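Local coordinates for SusD superfamily protein (Bacteroides fragilis NCTC 9343, PDB 3NQP), which probably binds glycans at the bacterial outer membrane, like other SusD-type sugar-binding proteins, at residues A39-I44 with D376-Y380. Residues are numbered along the deposited sequence; the frame is centred on the assembly and turned at random.
Sequences AWQHTI and DYIFY
Two aromatic side chains, Y377 and F379, reach from a short strand to one flank of the helix that begins at A39, with A39 and T43 taking up the ground between them. The Y377 ring runs obliquely across T43, its CE2 3.9 Å from T43 CG2, while its CD2 lies 4.1 Å from A39 CB. At the far end of the ring, Y377 OH comes obliquely upon the six-membered part of the indole, 3.2 Å from W40 CE3, and hydrogen-bonds to N280. I44 braces this end twice over: its CG1 sits at the edge of the Y377 ring, near the ring plane, and also 3.7 Å above the plane of the W40 ring, over its centre. W40 CB points away from the strand, but with CG anti to the backbone N (chi1 179°) the indole still meets the hydroxyl.

In this SusD-family protein the contact joins a helix from the N-terminal part of the chain to a strand 332 residues further on, near the centre of the molecule; strand 377-381 pairs antiparallel with strand 265-269. A classic beta bulge puts F379 and Y380 together opposite F267, and the chain turns a corner at F379. The F379 ring meets H42 from the opposite direction; H42 CD2 lies over one face, displaced toward the rim, 3.6 Å from F379 CE1. The planes of the two rings are inclined at 48°. A39 CB touches the same phenyl at its edge, 4.0 Å from F379 CZ, and F126 packs against both rings. H42 ND1 hydrogen-bonds to D130, which probably steadies the imidazole.

No direct hydrogen bond joins 39-44 to 376-380. Instead, a water in the plane of the F379 ring, at its edge, links T43 OG1 to I378 O, its oxygen donating to that carbonyl O at 2.8 Å.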
loop_
_atom_site.group_PDB
_atom_site.type_symbol
_atom_site.label_atom_id
_atom_site.label_comp_id
_atom_site.label_asym_id
_atom_site.label_seq_id
_atom_site.Cartn_x
_atom_site.Cartn_y
_atom_site.Cartn_z
ATOM N N ALA A 39 -9.091 1.440 -4.256
ATOM C CA ALA A 39 -8.200 0.952 -3.206
ATOM C C ALA A 39 -7.495 -0.370 -3.555
ATOM O O ALA A 39 -6.318 -0.558 -3.238
ATOM C CB ALA A 39 -8.944 0.806 -1.891
ATOM N N TRP A 40 -8.194 -1.283 -4.204
ATOM C CA TRP A 40 -7.554 -2.556 -4.567
ATOM C C TRP A 40 -6.416 -2.261 -5.530
ATOM O O TRP A 40 -5.308 -2.770 -5.382
ATOM C CB TRP A 40 -8.567 -3.501 -5.200
ATOM C CG TRP A 40 -7.994 -4.815 -5.610
ATOM C CD1 TRP A 40 -7.434 -5.115 -6.823
ATOM C CD2 TRP A 40 -7.939 -6.023 -4.834
ATOM N NE1 TRP A 40 -7.045 -6.416 -6.854
ATOM C CE2 TRP A 40 -7.335 -7.005 -5.647
ATOM C CE3 TRP A 40 -8.329 -6.358 -3.546
ATOM C CZ2 TRP A 40 -7.128 -8.298 -5.211
ATOM C CZ3 TRP A 40 -8.141 -7.656 -3.099
ATOM C CH2 TRP A 40 -7.544 -8.609 -3.926
ATOM N N GLN A 41 -6.661 -1.402 -6.515
ATOM C CA GLN A 41 -5.591 -1.101 -7.460
ATOM C C GLN A 41 -4.397 -0.435 -6.770
ATOM O O GLN A 41 -3.235 -0.699 -7.127
ATOM C CB GLN A 41 -6.107 -0.205 -8.595
ATOM C CG GLN A 41 -5.075 0.179 -9.557
ATOM C CD GLN A 41 -5.674 0.854 -10.755
ATOM O OE1 GLN A 41 -5.873 0.212 -11.800
ATOM N NE2 GLN A 41 -5.989 2.161 -10.618
ATOM N N HIS A 42 -4.683 0.480 -5.849
ATOM C CA HIS A 42 -3.634 1.234 -5.171
ATOM C C HIS A 42 -2.743 0.297 -4.330
ATOM O O HIS A 42 -1.497 0.355 -4.386
ATOM C CB HIS A 42 -4.229 2.350 -4.310
ATOM C CG HIS A 42 -3.256 2.930 -3.346
ATOM N ND1 HIS A 42 -2.283 3.826 -3.726
ATOM C CD2 HIS A 42 -3.071 2.712 -2.020
ATOM C CE1 HIS A 42 -1.542 4.143 -2.673
ATOM N NE2 HIS A 42 -1.988 3.462 -1.627
ATOM N N THR A 43 -3.386 -0.560 -3.543
ATOM C CA THR A 43 -2.713 -1.362 -2.561
ATOM C C THR A 43 -2.203 -2.654 -3.202
ATOM O O THR A 43 -0.998 -2.985 -3.103
ATOM C CB THR A 43 -3.658 -1.666 -1.383
ATOM O OG1 THR A 43 -3.903 -0.449 -0.653
ATOM C CG2 THR A 43 -3.104 -2.758 -0.476
ATOM N N ILE A 44 -3.077 -3.361 -3.889
ATOM C CA ILE A 44 -2.708 -4.706 -4.406
ATOM C C ILE A 44 -2.040 -4.570 -5.798
ATOM O O ILE A 44 -0.873 -4.904 -5.958
ATOM C CB ILE A 44 -3.863 -5.667 -4.481
ATOM C CG1 ILE A 44 -4.569 -5.830 -3.106
ATOM C CG2 ILE A 44 -3.387 -7.020 -5.035
ATOM C CD1 ILE A 44 -3.761 -6.470 -1.970
ATOM N N ASP A 376 -11.313 -2.778 6.607
ATOM C CA ASP A 376 -10.988 -1.483 5.985
ATOM C C ASP A 376 -9.622 -1.580 5.322
ATOM O O ASP A 376 -8.756 -2.365 5.762
ATOM C CB ASP A 376 -10.932 -0.362 7.031
ATOM C CG ASP A 376 -12.322 0.184 7.429
ATOM O OD1 ASP A 376 -13.352 -0.302 6.897
ATOM O OD2 ASP A 376 -12.344 1.114 8.301
ATOM N N TYR A 377 -9.421 -0.817 4.245
ATOM C CA TYR A 377 -8.100 -0.791 3.589
ATOM C C TYR A 377 -7.241 0.353 4.172
ATOM O O TYR A 377 -7.444 1.529 3.837
ATOM C CB TYR A 377 -8.274 -0.695 2.044
ATOM C CG TYR A 377 -8.090 -2.015 1.322
ATOM C CD1 TYR A 377 -8.752 -3.166 1.740
ATOM C CD2 TYR A 377 -7.188 -2.145 0.279
ATOM C CE1 TYR A 377 -8.557 -4.364 1.100
ATOM C CE2 TYR A 377 -6.966 -3.352 -0.331
ATOM C CZ TYR A 377 -7.637 -4.452 0.066
ATOM O OH TYR A 377 -7.363 -5.647 -0.549
ATOM N N ILE A 378 -6.305 0.016 5.059
ATOM C CA ILE A 378 -5.499 1.047 5.757
ATOM C C ILE A 378 -4.443 1.495 4.780
ATOM O O ILE A 378 -3.743 0.638 4.226
ATOM C CB ILE A 378 -4.797 0.465 7.015
ATOM C CG1 ILE A 378 -5.859 -0.115 7.956
ATOM C CG2 ILE A 378 -3.855 1.547 7.648
ATOM C CD1 ILE A 378 -5.375 -0.945 9.139
ATOM N N PHE A 379 -4.366 2.804 4.521
ATOM C CA PHE A 379 -3.332 3.386 3.695
ATOM C C PHE A 379 -2.155 3.875 4.543
ATOM O O PHE A 379 -1.025 3.679 4.148
ATOM C CB PHE A 379 -3.886 4.563 2.873
ATOM C CG PHE A 379 -4.735 4.162 1.709
ATOM C CD1 PHE A 379 -5.032 2.840 1.426
ATOM C CD2 PHE A 379 -5.264 5.147 0.907
ATOM C CE1 PHE A 379 -5.813 2.515 0.315
ATOM C CE2 PHE A 379 -6.031 4.832 -0.200
ATOM C CZ PHE A 379 -6.308 3.536 -0.499
ATOM N N TYR A 380 -2.414 4.515 5.687
ATOM C CA TYR A 380 -1.332 4.926 6.594
ATOM C C TYR A 380 -1.678 4.532 8.022
ATOM O O TYR A 380 -2.771 4.861 8.468
ATOM C CB TYR A 380 -1.119 6.420 6.583
ATOM C CG TYR A 380 -0.746 6.972 5.260
ATOM C CD1 TYR A 380 0.494 6.648 4.688
ATOM C CD2 TYR A 380 -1.612 7.775 4.538
ATOM C CE1 TYR A 380 0.873 7.123 3.492
ATOM C CE2 TYR A 380 -1.222 8.279 3.280
ATOM C CZ TYR A 380 0.024 7.934 2.762
ATOM O OH TYR A 380 0.481 8.400 1.540
HETATM O O HOH W 1 -4.826 -0.869 2.106
#